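Local coordinates for uncharacterized protein (Bacteroides fragilis, PDB 3NNG) that is of unknown function but carries a calcium-binding F5/8 type C (discoidin-like) domain, a beta-sandwich module that in many relatives binds carbohydrates or membranes, at residues A[12-17]-A[125-130]; A[28-33]-A[146-151]. The protein carries 1 engineered substitution. All coordinates share one frame; numbering follows the deposited sequence.

Starting from the N terminus, the chain first passes through 12-17, whose strand 14-16 pairs with the last strand, 148-159, and then reaches the loop 28-33 that leads into helix 34-37. Contact 1 closes a long loop when strand 124-144 brings 125-130 up to Trp-14; contact 2 closes another when 146-151, at the start of the following strand, arrives beside Tyr-30. The segments alternate along the chain, so the two loops cross. Contact 1 ties strand 14-16 to the beginning of strand 124-144, with which it is not directly paired, while contact 2, on the opposite side of the chain's centre, joins loop 28-33 to strand 148-159 at the surface. The contact centres lie about 26 Å apart.

Contact 1 of 2, residues A[12-17]-A[125-130]; sequences GNWSAV and YAAIEP
Trp-14, on the first short strand of this F5/8 type C beta-sandwich, lays the six-membered end of its indole against strand 125-128, meeting Tyr-125, Ala-126 and Ala-127. The two strands are not hydrogen-bonded partners: their axes stay 11.4 Å apart and run at 113° to each other, and the large indole bridges that gap. With chi1 at -77°, CG lies beside the backbone N and opposite the carbonyl carbon, and this sends the ring toward 125-128. Its edge does most of the touching. Trp-14 CH2 comes 3.6 Å from Ala-127 CA, and the peptide joining Ala-126 to Ala-127 lies near the indole plane. Alanine suits position 127 because its small methyl lets the ring edge close in on the backbone, with Trp-14 CZ2 3.9 Å from Ala-127 CB. Tyr-125 meets the indole obliquely through CB and CD1, and the two side chains run past one another, pointing opposite ways. Tyr-157 of strand 148-159 also meets the indole, with ring planes at about 35°, and Thr-75 of strand 71-79 touches it, so the tryptophan is buried among several strands. On the Tyr-125 side, Trp-14 CZ3 lies 3.9 Å from Tyr-125 CB and 4.1 Å from Tyr-125 CD1.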
loop_
_atom_site.group_PDB
_atom_site.type_symbol
_atom_site.label_atom_id
_atom_site.label_comp_id
_atom_site.label_asym_id
_atom_site.label_seq_id
_atom_site.Cartn_x
_atom_site.Cartn_y
_atom_site.Cartn_z
ATOM N N GLY A 12 6.068 -8.722 -16.456
ATOM C CA GLY A 12 5.427 -9.954 -16.892
ATOM C C GLY A 12 5.356 -11.064 -15.861
ATOM O O GLY A 12 4.328 -11.735 -15.725
ATOM N N ASN A 13 6.447 -11.242 -15.126
ATOM C CA ASN A 13 6.583 -12.355 -14.201
ATOM C C ASN A 13 6.136 -12.108 -12.749
ATOM O O ASN A 13 6.423 -12.931 -11.866
ATOM C CB ASN A 13 8.030 -12.856 -14.231
ATOM C CG ASN A 13 9.027 -11.811 -13.774
ATOM O OD1 ASN A 13 8.822 -10.611 -13.952
ATOM N ND2 ASN A 13 10.136 -12.268 -13.186
ATOM N N TRP A 14 5.441 -10.988 -12.512
ATOM C CA TRP A 14 4.898 -10.659 -11.194
ATOM C C TRP A 14 3.571 -11.381 -10.922
ATOM O O TRP A 14 2.665 -11.367 -11.757
ATOM C CB TRP A 14 4.655 -9.149 -11.085
ATOM C CG TRP A 14 5.894 -8.324 -10.863
ATOM C CD1 TRP A 14 7.175 -8.663 -11.192
ATOM C CD2 TRP A 14 5.961 -7.005 -10.296
ATOM N NE1 TRP A 14 8.035 -7.646 -10.854
ATOM C CE2 TRP A 14 7.318 -6.621 -10.307
ATOM C CE3 TRP A 14 5.009 -6.123 -9.780
ATOM C CZ2 TRP A 14 7.737 -5.383 -9.812
ATOM C CZ3 TRP A 14 5.429 -4.910 -9.292
ATOM C CH2 TRP A 14 6.779 -4.546 -9.312
ATOM N N SER A 15 3.446 -11.973 -9.739
ATOM C CA SER A 15 2.196 -12.606 -9.338
ATOM C C SER A 15 1.629 -11.933 -8.087
ATOM O O SER A 15 2.296 -11.890 -7.058
ATOM C CB SER A 15 2.427 -14.087 -9.056
ATOM O OG SER A 15 1.210 -14.798 -9.074
ATOM N N ALA A 16 0.408 -11.408 -8.173
ATOM C CA ALA A 16 -0.248 -10.804 -7.009
ATOM C C ALA A 16 -0.395 -11.825 -5.875
ATOM O O ALA A 16 -0.811 -12.957 -6.101
ATOM C CB ALA A 16 -1.607 -10.256 -7.389
ATOM N N VAL A 17 -0.058 -11.417 -4.659
ATOM C CA VAL A 17 -0.168 -12.296 -3.497
ATOM C C VAL A 17 -1.611 -12.295 -2.971
ATOM O O VAL A 17 -2.189 -11.229 -2.752
ATOM C CB VAL A 17 0.804 -11.838 -2.380
ATOM C CG1 VAL A 17 0.595 -12.626 -1.086
ATOM C CG2 VAL A 17 2.252 -11.920 -2.852
ATOM N N TYR A 125 2.862 0.393 -10.697
ATOM C CA TYR A 125 3.662 -0.648 -10.095
ATOM C C TYR A 125 4.991 -0.088 -9.621
ATOM O O TYR A 125 5.647 0.678 -10.325
ATOM C CB TYR A 125 3.864 -1.778 -11.103
ATOM C CG TYR A 125 2.560 -2.352 -11.609
ATOM C CD1 TYR A 125 1.981 -3.460 -10.996
ATOM C CD2 TYR A 125 1.904 -1.784 -12.691
ATOM C CE1 TYR A 125 0.792 -3.977 -11.450
ATOM C CE2 TYR A 125 0.711 -2.298 -13.151
ATOM C CZ TYR A 125 0.162 -3.391 -12.528
ATOM O OH TYR A 125 -1.027 -3.909 -12.981
ATOM N N ALA A 126 5.381 -0.448 -8.407
ATOM C CA ALA A 126 6.657 0.010 -7.891
ATOM C C ALA A 126 7.504 -1.212 -7.574
ATOM O O ALA A 126 7.144 -2.019 -6.719
ATOM C CB ALA A 126 6.465 0.875 -6.662
ATOM N N ALA A 127 8.615 -1.349 -8.290
ATOM C CA ALA A 127 9.504 -2.493 -8.142
ATOM C C ALA A 127 10.297 -2.443 -6.836
ATOM O O ALA A 127 10.723 -1.377 -6.388
ATOM C CB ALA A 127 10.454 -2.573 -9.346
ATOM N N ILE A 128 10.477 -3.611 -6.223
ATOM C CA ILE A 128 11.368 -3.756 -5.079
ATOM C C ILE A 128 12.569 -4.579 -5.535
ATOM O O ILE A 128 12.438 -5.760 -5.899
ATOM C CB ILE A 128 10.679 -4.469 -3.907
ATOM C CG1 ILE A 128 9.444 -3.698 -3.451
ATOM C CG2 ILE A 128 11.653 -4.642 -2.735
ATOM C CD1 ILE A 128 9.767 -2.461 -2.687
ATOM N N GLU A 129 13.740 -3.958 -5.523
ATOM C CA GLU A 129 14.902 -4.553 -6.160
ATOM C C GLU A 129 16.153 -4.543 -5.283
ATOM O O GLU A 129 16.538 -3.494 -4.758
ATOM C CB GLU A 129 15.189 -3.829 -7.476
ATOM C CG GLU A 129 16.334 -4.443 -8.268
ATOM C CD GLU A 129 15.972 -5.784 -8.889
ATOM O OE1 GLU A 129 14.817 -5.941 -9.346
ATOM O OE2 GLU A 129 16.852 -6.672 -8.928
ATOM N N PRO A 130 16.791 -5.718 -5.121
ATOM C CA PRO A 130 16.296 -7.019 -5.586
ATOM C C PRO A 130 15.091 -7.367 -4.731
ATOM O O PRO A 130 14.865 -6.682 -3.732
ATOM C CB PRO A 130 17.437 -7.980 -5.231
ATOM C CG PRO A 130 18.614 -7.135 -4.996
ATOM C CD PRO A 130 18.101 -5.837 -4.468
#

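Contact 2 of 2, residues A[28-33]-A[146-151]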
loop_
_atom_site.group_PDB
_atom_site.type_symbol
_atom_site.label_atom_id
_atom_site.label_comp_id
_atom_site.label_asym_id
_atom_site.label_seq_id
_atom_site.Cartn_x
_atom_site.Cartn_y
_atom_site.Cartn_z
ATOM N N ASN A 28 -4.866 6.077 10.625
ATOM C CA ASN A 28 -6.138 6.704 10.976
ATOM C C ASN A 28 -7.149 6.301 9.924
ATOM O O ASN A 28 -6.772 5.964 8.797
ATOM C CB ASN A 28 -6.019 8.243 10.976
ATOM C CG ASN A 28 -5.228 8.777 12.153
ATOM O OD1 ASN A 28 -4.138 9.342 11.986
ATOM N ND2 ASN A 28 -5.765 8.591 13.360
ATOM N N VAL A 29 -8.431 6.326 10.279
ATOM C CA VAL A 29 -9.484 6.111 9.289
ATOM C C VAL A 29 -10.228 7.421 9.123
ATOM O O VAL A 29 -10.670 8.010 10.107
ATOM C CB VAL A 29 -10.473 5.005 9.710
ATOM C CG1 VAL A 29 -11.628 4.923 8.718
ATOM C CG2 VAL A 29 -9.760 3.649 9.815
ATOM N N TYR A 30 -10.360 7.898 7.894
ATOM C CA TYR A 30 -11.020 9.179 7.688
ATOM C C TYR A 30 -12.407 9.200 8.360
ATOM O O TYR A 30 -13.164 8.240 8.261
ATOM C CB TYR A 30 -11.136 9.510 6.206
ATOM C CG TYR A 30 -11.731 10.885 5.967
ATOM C CD1 TYR A 30 -10.983 12.036 6.188
ATOM C CD2 TYR A 30 -13.041 11.029 5.543
ATOM C CE1 TYR A 30 -11.524 13.288 5.979
ATOM C CE2 TYR A 30 -13.591 12.275 5.335
ATOM C CZ TYR A 30 -12.828 13.402 5.554
ATOM O OH TYR A 30 -13.375 14.647 5.343
ATOM N N ALA A 31 -12.722 10.288 9.057
ATOM C CA ALA A 31 -14.048 10.459 9.656
ATOM C C ALA A 31 -14.326 9.352 10.669
ATOM O O ALA A 31 -15.484 9.106 11.036
ATOM C CB ALA A 31 -15.135 10.469 8.566
ATOM N N ASP A 32 -13.271 8.679 11.117
ATOM C CA ASP A 32 -13.435 7.567 12.048
ATOM C C ASP A 32 -14.505 6.601 11.540
ATOM O O ASP A 32 -15.238 5.994 12.324
ATOM C CB ASP A 32 -13.788 8.079 13.457
ATOM C CG ASP A 32 -12.614 8.739 14.159
ATOM O OD1 ASP A 32 -11.462 8.438 13.815
ATOM O OD2 ASP A 32 -12.853 9.545 15.077
ATOM N N ASP A 33 -14.596 6.470 10.220
ATOM C CA ASP A 33 -15.635 5.651 9.617
ATOM C C ASP A 33 -15.001 4.393 9.026
ATOM O O ASP A 33 -14.669 4.356 7.833
ATOM C CB ASP A 33 -16.361 6.448 8.536
ATOM C CG ASP A 33 -17.675 5.824 8.140
ATOM O OD1 ASP A 33 -17.888 4.626 8.423
ATOM O OD2 ASP A 33 -18.491 6.545 7.543
ATOM N N ASP A 146 0.182 15.571 1.577
ATOM C CA ASP A 146 0.268 15.558 3.040
ATOM C C ASP A 146 -0.985 16.049 3.765
ATOM O O ASP A 146 -1.010 16.125 4.996
ATOM C CB ASP A 146 1.527 16.285 3.549
ATOM C CG ASP A 146 1.534 17.776 3.241
ATOM O OD1 ASP A 146 0.484 18.356 2.878
ATOM O OD2 ASP A 146 2.622 18.372 3.369
ATOM N N ASN A 147 -2.027 16.374 3.010
ATOM C CA ASN A 147 -3.273 16.779 3.649
ATOM C C ASN A 147 -4.235 15.602 3.825
ATOM O O ASN A 147 -4.680 15.317 4.940
ATOM C CB ASN A 147 -3.936 17.973 2.940
ATOM C CG ASN A 147 -4.130 17.751 1.441
ATOM O OD1 ASN A 147 -3.591 16.808 0.853
ATOM N ND2 ASN A 147 -4.911 18.630 0.818
ATOM N N TYR A 148 -4.551 14.932 2.722
ATOM C CA TYR A 148 -5.388 13.739 2.746
ATOM C C TYR A 148 -4.937 12.837 1.615
ATOM O O TYR A 148 -4.538 13.326 0.566
ATOM C CB TYR A 148 -6.864 14.099 2.563
ATOM C CG TYR A 148 -7.396 15.070 3.605
ATOM C CD1 TYR A 148 -7.307 16.442 3.409
ATOM C CD2 TYR A 148 -7.992 14.612 4.775
ATOM C CE1 TYR A 148 -7.794 17.336 4.345
ATOM C CE2 TYR A 148 -8.479 15.499 5.729
ATOM C CZ TYR A 148 -8.375 16.861 5.507
ATOM O OH TYR A 148 -8.846 17.755 6.437
ATOM N N THR A 149 -4.986 11.525 1.824
ATOM C CA THR A 149 -4.710 10.593 0.741
ATOM C C THR A 149 -5.220 9.188 1.096
ATOM O O THR A 149 -5.835 8.979 2.152
ATOM C CB THR A 149 -3.180 10.592 0.366
ATOM O OG1 THR A 149 -2.966 9.900 -0.873
ATOM C CG2 THR A 149 -2.329 9.942 1.461
ATOM N N GLY A 150 -4.959 8.230 0.214
ATOM C CA GLY A 150 -5.360 6.853 0.434
ATOM C C GLY A 150 -5.217 6.083 -0.863
ATOM O O GLY A 150 -4.560 6.552 -1.784
ATOM N N PHE A 151 -5.833 4.908 -0.940
ATOM C CA PHE A 151 -5.848 4.151 -2.188
ATOM C C PHE A 151 -6.896 3.054 -2.138
ATOM O O PHE A 151 -7.228 2.557 -1.065
ATOM C CB PHE A 151 -4.461 3.599 -2.553
ATOM C CG PHE A 151 -3.703 2.995 -1.388
ATOM C CD1 PHE A 151 -2.538 3.589 -0.921
ATOM C CD2 PHE A 151 -4.136 1.816 -0.788
ATOM C CE1 PHE A 151 -1.829 3.035 0.143
ATOM C CE2 PHE A 151 -3.442 1.253 0.266
ATOM C CZ PHE A 151 -2.280 1.867 0.747
#
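A small aromatic contact at the surface of the F5/8 type C beta-sandwich brings Tyr-30, in the loop between strand 23-26 and helix 34-37, against Tyr-148, at the start of strand 148-159. The rings are steeply inclined, with planes at 81° and centroids 5.9 Å apart, but their approach is oblique. Tyr-148 CE2 comes up to the edge of the Tyr-30 ring, near its plane. Tyrosine suits both places: the ring carbons supply the packing surface, and the phenol hydroxyl probably fits a partly exposed position better than a purely apolar side chain would. In Tyr-30, CG is anti to the backbone N (chi1 -176°), which turns the CE1 side of the ring toward Tyr-148. Trp-54 meets both tyrosines, and Tyr-37 and Phe-52 set further rings edge-to-face with Tyr-30, making the pair part of a larger aromatic cluster. The loop is shaped by two backbone bonds, Asp-32 N to Val-29 O at 2.9 Å and Asp-33 N to Tyr-30 O at 3.0 Å, before Asp-33 takes the N-cap position of helix 34-37. In 146-151 the backbone N-H of Tyr-148 gives a weak hydrogen bond to OD1 of the preceding residue, Asn-147. The closest touch between the segments is carbon on carbon, Tyr-30 CE1 to Tyr-148 CE2 at 3.8 Å.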